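PDB 4O5J: uncharacterized protein, which probably acts as an outer-membrane adhesin of Helicobacter pylori, its extracellular domain attaching the bacterium to sialic acid-bearing glycans. Local coordinates for residues Ala162-Leu176 with Asn187-Leu199. Numbering follows the deposited sequence.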
ATOM      1  N   ALA A 162      -4.492   9.202  16.820  1.00 38.60           N
ATOM      2  CA  ALA A 162      -3.283   9.328  16.002  1.00 39.64           C
ATOM      3  C   ALA A 162      -3.622   9.981  14.662  1.00 42.31           C
ATOM      4  O   ALA A 162      -2.864  10.778  14.130  1.00 43.59           O
ATOM      5  CB  ALA A 162      -2.643   7.971  15.781  1.00 36.75           C
ATOM      6  N   GLN A 163      -4.783   9.620  14.111  1.00 39.55           N
ATOM      7  CA  GLN A 163      -5.141  10.112  12.786  1.00 37.88           C
ATOM      8  C   GLN A 163      -5.655  11.551  12.791  1.00 42.51           C
ATOM      9  O   GLN A 163      -5.289  12.363  11.937  1.00 45.22           O
ATOM     10  CB  GLN A 163      -6.215   9.188  12.139  1.00 35.73           C
ATOM     11  CG  GLN A 163      -6.705   9.767  10.815  1.00 38.53           C
ATOM     12  CD  GLN A 163      -7.732   8.873  10.174  1.00 48.30           C
ATOM     13  OE1 GLN A 163      -8.731   8.484  10.801  1.00 67.00           O
ATOM     14  NE2 GLN A 163      -7.494   8.521   8.911  1.00 49.39           N
ATOM     15  N   THR A 164      -6.504  11.866  13.752  1.00 41.88           N
ATOM     16  CA  THR A 164      -7.241  13.117  13.731  1.00 43.21           C
ATOM     17  C   THR A 164      -7.115  13.820  15.079  1.00 52.16           C
ATOM     18  O   THR A 164      -7.331  13.211  16.137  1.00 49.32           O
ATOM     19  CB  THR A 164      -8.729  12.843  13.433  1.00 48.22           C
ATOM     20  OG1 THR A 164      -8.830  12.214  12.148  1.00 61.51           O
ATOM     21  CG2 THR A 164      -9.563  14.128  13.409  1.00 49.07           C
ATOM     22  N   ASN A 165      -6.722  15.089  15.042  1.00 52.68           N
ATOM     23  CA  ASN A 165      -6.687  15.893  16.244  1.00 57.56           C
ATOM     24  C   ASN A 165      -8.112  16.257  16.664  1.00 65.15           C
ATOM     25  O   ASN A 165      -8.790  17.013  15.990  1.00 66.86           O
ATOM     26  CB  ASN A 165      -5.879  17.131  15.994  1.00 56.21           C
ATOM     27  CG  ASN A 165      -5.758  17.998  17.205  1.00 70.93           C
ATOM     28  OD1 ASN A 165      -6.730  18.619  17.656  1.00 78.18           O
ATOM     29  ND2 ASN A 165      -4.545  18.052  17.763  1.00 78.62           N
ATOM     30  N   SER A 166      -8.572  15.698  17.777  1.00 73.86           N
ATOM     31  CA  SER A 166      -9.924  15.934  18.244  1.00 85.33           C
ATOM     32  C   SER A 166     -10.167  17.420  18.438  1.00 98.89           C
ATOM     33  O   SER A 166     -11.238  17.907  18.081  1.00101.15           O
ATOM     34  CB  SER A 166     -10.161  15.252  19.577  1.00 92.61           C
ATOM     35  OG  SER A 166      -9.380  15.899  20.563  1.00 97.18           O
ATOM     36  N   ALA A 167      -9.185  18.128  19.016  1.00102.75           N
ATOM     37  CA  ALA A 167      -9.304  19.575  19.221  1.00 96.91           C
ATOM     38  C   ALA A 167      -9.518  20.287  17.896  1.00 96.38           C
ATOM     39  O   ALA A 167     -10.519  20.942  17.719  1.00 94.25           O
ATOM     40  CB  ALA A 167      -8.108  20.171  19.988  1.00 90.77           C
ATOM     41  N   THR A 168      -8.607  20.153  16.945  1.00 97.55           N
ATOM     42  CA  THR A 168      -8.756  20.930  15.711  1.00 92.87           C
ATOM     43  C   THR A 168      -9.657  20.246  14.704  1.00 86.08           C
ATOM     44  O   THR A 168     -10.091  20.872  13.752  1.00 81.03           O
ATOM     45  CB  THR A 168      -7.408  21.212  15.026  1.00 87.89           C
ATOM     46  OG1 THR A 168      -6.861  19.970  14.561  1.00 86.19           O
ATOM     47  CG2 THR A 168      -6.441  21.911  15.990  1.00 97.22           C
ATOM     48  N   LYS A 169      -9.943  18.964  14.922  1.00 89.07           N
ATOM     49  CA  LYS A 169     -10.589  18.132  13.909  1.00 81.89           C
ATOM     50  C   LYS A 169      -9.651  18.017  12.671  1.00 75.10           C
ATOM     51  O   LYS A 169     -10.068  17.577  11.635  1.00 76.69           O
ATOM     52  CB  LYS A 169     -12.022  18.650  13.561  1.00 72.64           C
ATOM     53  N   GLY A 170      -8.374  18.394  12.772  1.00 74.83           N
ATOM     54  CA  GLY A 170      -7.474  18.307  11.606  1.00 59.59           C
ATOM     55  C   GLY A 170      -6.598  17.058  11.635  1.00 55.48           C
ATOM     56  O   GLY A 170      -6.595  16.302  12.627  1.00 59.09           O
ATOM     57  N   ASN A 171      -5.856  16.841  10.563  1.00 52.55           N
ATOM     58  CA  ASN A 171      -4.926  15.757  10.450  1.00 52.45           C
ATOM     59  C   ASN A 171      -3.910  15.740  11.588  1.00 53.55           C
ATOM     60  O   ASN A 171      -3.310  16.742  11.862  1.00 52.62           O
ATOM     61  CB  ASN A 171      -4.179  15.847   9.118  1.00 47.29           C
ATOM     62  CG  ASN A 171      -3.025  14.867   9.057  1.00 53.64           C
ATOM     63  OD1 ASN A 171      -3.195  13.636   9.111  1.00 56.07           O
ATOM     64  ND2 ASN A 171      -1.852  15.398   8.966  1.00 51.59           N
ATOM     65  N   ASN A 172      -3.724  14.590  12.230  1.00 51.31           N
ATOM     66  CA  ASN A 172      -2.743  14.466  13.302  1.00 49.00           C
ATOM     67  C   ASN A 172      -1.525  13.632  12.906  1.00 56.40           C
ATOM     68  O   ASN A 172      -0.618  13.447  13.731  1.00 52.24           O
ATOM     69  CB  ASN A 172      -3.369  13.917  14.594  1.00 52.25           C
ATOM     70  CG  ASN A 172      -2.493  14.175  15.808  1.00 54.90           C
ATOM     71  OD1 ASN A 172      -1.871  15.217  15.899  1.00 57.54           O
ATOM     72  ND2 ASN A 172      -2.428  13.226  16.732  1.00 46.71           N
ATOM     73  N   LEU A 173      -1.495  13.141  11.658  1.00 47.99           N
ATOM     74  CA  LEU A 173      -0.345  12.366  11.167  1.00 46.14           C
ATOM     75  C   LEU A 173       0.760  13.224  10.554  1.00 48.60           C
ATOM     76  O   LEU A 173       0.473  14.045   9.705  1.00 49.86           O
ATOM     77  CB  LEU A 173      -0.774  11.319  10.158  1.00 41.62           C
ATOM     78  CG  LEU A 173      -1.688  10.230  10.696  1.00 45.17           C
ATOM     79  CD1 LEU A 173      -2.178   9.429   9.524  1.00 49.71           C
ATOM     80  CD2 LEU A 173      -0.954   9.338  11.668  1.00 43.18           C
ATOM     81  N   CYS A 174       2.020  13.003  10.948  1.00 45.73           N
ATOM     82  CA  CYS A 174       3.187  13.761  10.419  1.00 49.63           C
ATOM     83  C   CYS A 174       3.674  13.161   9.131  1.00 52.97           C
ATOM     84  O   CYS A 174       3.481  11.962   8.920  1.00 49.60           O
ATOM     85  CB  CYS A 174       4.369  13.708  11.426  1.00 54.30           C
ATOM     86  SG  CYS A 174       3.765  14.251  13.001  1.00 75.29           S
ATOM     87  N   ALA A 175       4.361  13.974   8.303  1.00 52.64           N
ATOM     88  CA  ALA A 175       5.076  13.463   7.156  1.00 52.43           C
ATOM     89  C   ALA A 175       6.041  12.346   7.591  1.00 47.92           C
ATOM     90  O   ALA A 175       6.322  12.205   8.768  1.00 46.30           O
ATOM     91  CB  ALA A 175       5.827  14.586   6.434  1.00 48.00           C
ATOM     92  N   LEU A 176       6.563  11.575   6.642  1.00 48.90           N
ATOM     93  CA  LEU A 176       7.437  10.472   6.964  1.00 45.38           C
ATOM     94  C   LEU A 176       8.712  10.989   7.638  1.00 53.00           C
ATOM     95  O   LEU A 176       9.382  10.239   8.318  1.00 57.01           O
ATOM     96  CB  LEU A 176       7.800   9.683   5.722  1.00 42.00           C
ATOM     97  CG  LEU A 176       6.912   8.439   5.411  1.00 47.03           C
ATOM     98  CD1 LEU A 176       5.436   8.758   5.472  1.00 46.50           C
ATOM     99  CD2 LEU A 176       7.268   7.793   4.060  1.00 49.15           C
ATOM    100  N   ASN A 187      -0.434  23.942  17.674  1.00136.08           N
ATOM    101  CA  ASN A 187      -1.155  22.648  17.798  1.00128.60           C
ATOM    102  C   ASN A 187      -0.826  21.563  16.671  1.00102.98           C
ATOM    103  O   ASN A 187      -1.729  20.880  16.163  1.00107.39           O
ATOM    104  CB  ASN A 187      -2.691  22.920  17.951  1.00118.10           C
ATOM    105  CG  ASN A 187      -3.382  21.990  18.955  1.00114.19           C
ATOM    106  OD1 ASN A 187      -3.032  20.821  19.128  1.00141.72           O
ATOM    107  ND2 ASN A 187      -4.370  22.511  19.612  1.00107.85           N
ATOM    108  N   PRO A 188       0.500  21.420  16.290  1.00 94.64           N
ATOM    109  CA  PRO A 188       0.818  20.639  15.038  1.00102.64           C
ATOM    110  C   PRO A 188       0.458  19.157  15.142  1.00 97.58           C
ATOM    111  O   PRO A 188       0.137  18.718  16.231  1.00110.36           O
ATOM    112  CB  PRO A 188       2.362  20.828  14.870  1.00104.72           C
ATOM    113  CG  PRO A 188       2.860  21.005  16.273  1.00108.52           C
ATOM    114  CD  PRO A 188       1.728  21.699  17.061  1.00106.32           C
ATOM    115  N   PRO A 189       0.487  18.386  14.029  1.00 85.80           N
ATOM    116  CA  PRO A 189       0.225  16.914  14.101  1.00 78.04           C
ATOM    117  C   PRO A 189       1.243  16.216  15.030  1.00 73.60           C
ATOM    118  O   PRO A 189       2.423  16.544  14.960  1.00 64.08           O
ATOM    119  CB  PRO A 189       0.397  16.448  12.635  1.00 68.33           C
ATOM    120  CG  PRO A 189       1.078  17.566  11.945  1.00 67.81           C
ATOM    121  CD  PRO A 189       0.627  18.824  12.632  1.00 79.10           C
ATOM    122  N   ASN A 190       0.841  15.288  15.897  1.00 62.06           N
ATOM    123  CA  ASN A 190       1.830  14.785  16.845  1.00 55.61           C
ATOM    124  C   ASN A 190       1.948  13.260  16.840  1.00 53.08           C
ATOM    125  O   ASN A 190       2.450  12.688  17.769  1.00 59.81           O
ATOM    126  CB  ASN A 190       1.583  15.417  18.247  1.00 49.36           C
ATOM    127  CG  ASN A 190       0.277  15.000  18.823  1.00 59.52           C
ATOM    128  OD1 ASN A 190      -0.273  13.960  18.476  1.00 55.66           O
ATOM    129  ND2 ASN A 190      -0.246  15.821  19.709  1.00 67.90           N
ATOM    130  N   SER A 191       1.505  12.596  15.770  1.00 50.36           N
ATOM    131  CA  SER A 191       1.699  11.138  15.655  1.00 44.77           C
ATOM    132  C   SER A 191       2.484  10.786  14.420  1.00 47.41           C
ATOM    133  O   SER A 191       2.234  11.349  13.364  1.00 50.65           O
ATOM    134  CB  SER A 191       0.358  10.419  15.672  1.00 46.05           C
ATOM    135  OG  SER A 191       0.501   9.049  15.298  1.00 46.75           O
ATOM    136  N   THR A 192       3.457   9.898  14.552  1.00 49.12           N
ATOM    137  CA  THR A 192       4.192   9.433  13.383  1.00 46.75           C
ATOM    138  C   THR A 192       3.292   8.415  12.641  1.00 46.89           C
ATOM    139  O   THR A 192       2.341   7.842  13.252  1.00 48.85           O
ATOM    140  CB  THR A 192       5.480   8.733  13.751  1.00 46.39           C
ATOM    141  OG1 THR A 192       5.172   7.558  14.515  1.00 48.92           O
ATOM    142  CG2 THR A 192       6.449   9.672  14.581  1.00 42.61           C
ATOM    143  N   VAL A 193       3.575   8.188  11.351  1.00 43.42           N
ATOM    144  CA  VAL A 193       2.823   7.162  10.624  1.00 39.83           C
ATOM    145  C   VAL A 193       3.200   5.798  11.189  1.00 40.77           C
ATOM    146  O   VAL A 193       2.368   4.904  11.196  1.00 48.17           O
ATOM    147  CB  VAL A 193       3.061   7.161   9.107  1.00 41.55           C
ATOM    148  CG1 VAL A 193       2.665   8.476   8.478  1.00 42.10           C
ATOM    149  CG2 VAL A 193       4.455   6.961   8.883  1.00 53.21           C
ATOM    150  N   SER A 194       4.451   5.631  11.688  1.00 45.45           N
ATOM    151  CA  SER A 194       4.831   4.330  12.266  1.00 40.63           C
ATOM    152  C   SER A 194       4.016   4.041  13.502  1.00 42.73           C
ATOM    153  O   SER A 194       3.649   2.897  13.762  1.00 50.11           O
ATOM    154  CB  SER A 194       6.276   4.270  12.628  1.00 43.14           C
ATOM    155  OG  SER A 194       6.948   4.360  11.382  1.00 55.61           O
ATOM    156  N   ASN A 195       3.740   5.070  14.290  1.00 43.83           N
ATOM    157  CA  ASN A 195       2.924   4.884  15.514  1.00 40.65           C
ATOM    158  C   ASN A 195       1.504   4.459  15.097  1.00 39.90           C
ATOM    159  O   ASN A 195       0.943   3.530  15.647  1.00 42.61           O
ATOM    160  CB  ASN A 195       2.866   6.214  16.276  1.00 43.79           C
ATOM    161  CG  ASN A 195       1.946   6.158  17.448  1.00 50.29           C
ATOM    162  OD1 ASN A 195       2.098   5.275  18.267  1.00 54.30           O
ATOM    163  ND2 ASN A 195       0.952   7.026  17.511  1.00 48.17           N
ATOM    164  N   ALA A 196       0.948   5.117  14.088  1.00 34.94           N
ATOM    165  CA  ALA A 196      -0.417   4.774  13.633  1.00 38.11           C
ATOM    166  C   ALA A 196      -0.434   3.336  13.056  1.00 38.05           C
ATOM    167  O   ALA A 196      -1.318   2.533  13.424  1.00 37.60           O
ATOM    168  CB  ALA A 196      -0.882   5.793  12.622  1.00 38.67           C
ATOM    169  N   LEU A 197       0.532   3.002  12.200  1.00 36.45           N
ATOM    170  CA  LEU A 197       0.588   1.653  11.620  1.00 36.27           C
ATOM    171  C   LEU A 197       0.713   0.605  12.718  1.00 37.48           C
ATOM    172  O   LEU A 197       0.090  -0.463  12.666  1.00 43.48           O
ATOM    173  CB  LEU A 197       1.695   1.505  10.601  1.00 37.58           C
ATOM    174  CG  LEU A 197       1.418   2.356   9.354  1.00 38.81           C
ATOM    175  CD1 LEU A 197       2.615   2.321   8.445  1.00 37.78           C
ATOM    176  CD2 LEU A 197       0.164   1.847   8.631  1.00 37.88           C
ATOM    177  N   ASN A 198       1.520   0.915  13.755  1.00 33.31           N
ATOM    178  CA  ASN A 198       1.692  -0.022  14.847  1.00 31.77           C
ATOM    179  C   ASN A 198       0.372  -0.248  15.645  1.00 36.14           C
ATOM    180  O   ASN A 198       0.051  -1.357  16.019  1.00 37.33           O
ATOM    181  CB  ASN A 198       2.796   0.517  15.790  1.00 39.18           C
ATOM    182  CG  ASN A 198       2.949  -0.373  17.000  1.00 50.97           C
ATOM    183  OD1 ASN A 198       2.495  -0.048  18.055  1.00 74.60           O
ATOM    184  ND2 ASN A 198       3.514  -1.513  16.822  1.00 65.33           N
ATOM    185  N   LEU A 199      -0.371   0.824  15.900  1.00 31.39           N
ATOM    186  CA  LEU A 199      -1.626   0.687  16.599  1.00 35.00           C
ATOM    187  C   LEU A 199      -2.604  -0.131  15.715  1.00 34.95           C
ATOM    188  O   LEU A 199      -3.304  -1.030  16.206  1.00 35.03           O
ATOM    189  CB  LEU A 199      -2.197   2.061  16.938  1.00 32.29           C
ATOM    190  CG  LEU A 199      -1.452   2.822  18.039  1.00 34.53           C
ATOM    191  CD1 LEU A 199      -1.893   4.287  18.065  1.00 39.11           C
ATOM    192  CD2 LEU A 199      -1.656   2.169  19.391  1.00 27.64           C
TER
HETATM  193  O   HOH W   1       5.659  10.021  10.472  1.00 52.52           O
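A single parallel beta bridge pairs Leu173 with Ser191 in the loops joining helix 146-163 to helix 193-209. Its evidence is a pair of backbone bonds flanking Leu173: Ser191 N donates to Asn172 O (3.1 Å), and Ser191 O accepts from Cys174 N (2.9 Å). The Asn172 side chain adds a two-point grip on Asn190. With CG trans to the backbone N (chi1 -163°), its OD1 accepts from Asn190 N at 2.7 Å while its ND2 donates to Asn190 OD1 at 2.9 Å. The amide planes are 77° apart; the Asn190 oxygen lies in the Asn172 amide plane, whereas Asn190 N sits above the plane of the OD1 carbonyl. Asn172 ND2 also donates to Ala161 O, so three bonds fix the rotation of this buried amide.

Beyond the bridge, residues 187-199 enter helix 193-209. Thr192 is the N-cap, its OG1 accepting from Asn195 N. Ser191 OG accepts from Asn195 ND2 and donates to Thr192 O; Ser191 OG also rests 3.4 Å from Ala162 CB, against the end of helix 146-163. In this mostly helical domain of SabA, the two helices meet beside the bridge through Ala162 CB and Ala196 CB (4.2 Å). The loop meets helix 193-209 where Leu173 CD2 packs on Ala196 CB (3.7 Å), and Leu173 also reaches Phe84 of helix 82-101. The side chains of Leu176 and Val193 cross at about a right angle, with Leu176 CD1 touching Val193 CG2, and one water links Ala175 O to Val193 N. Cys174, disulfide-bonded to Cys179, sets SG 4.0 Å from Pro189 CB, bringing the small disulfide loop against the returning chain.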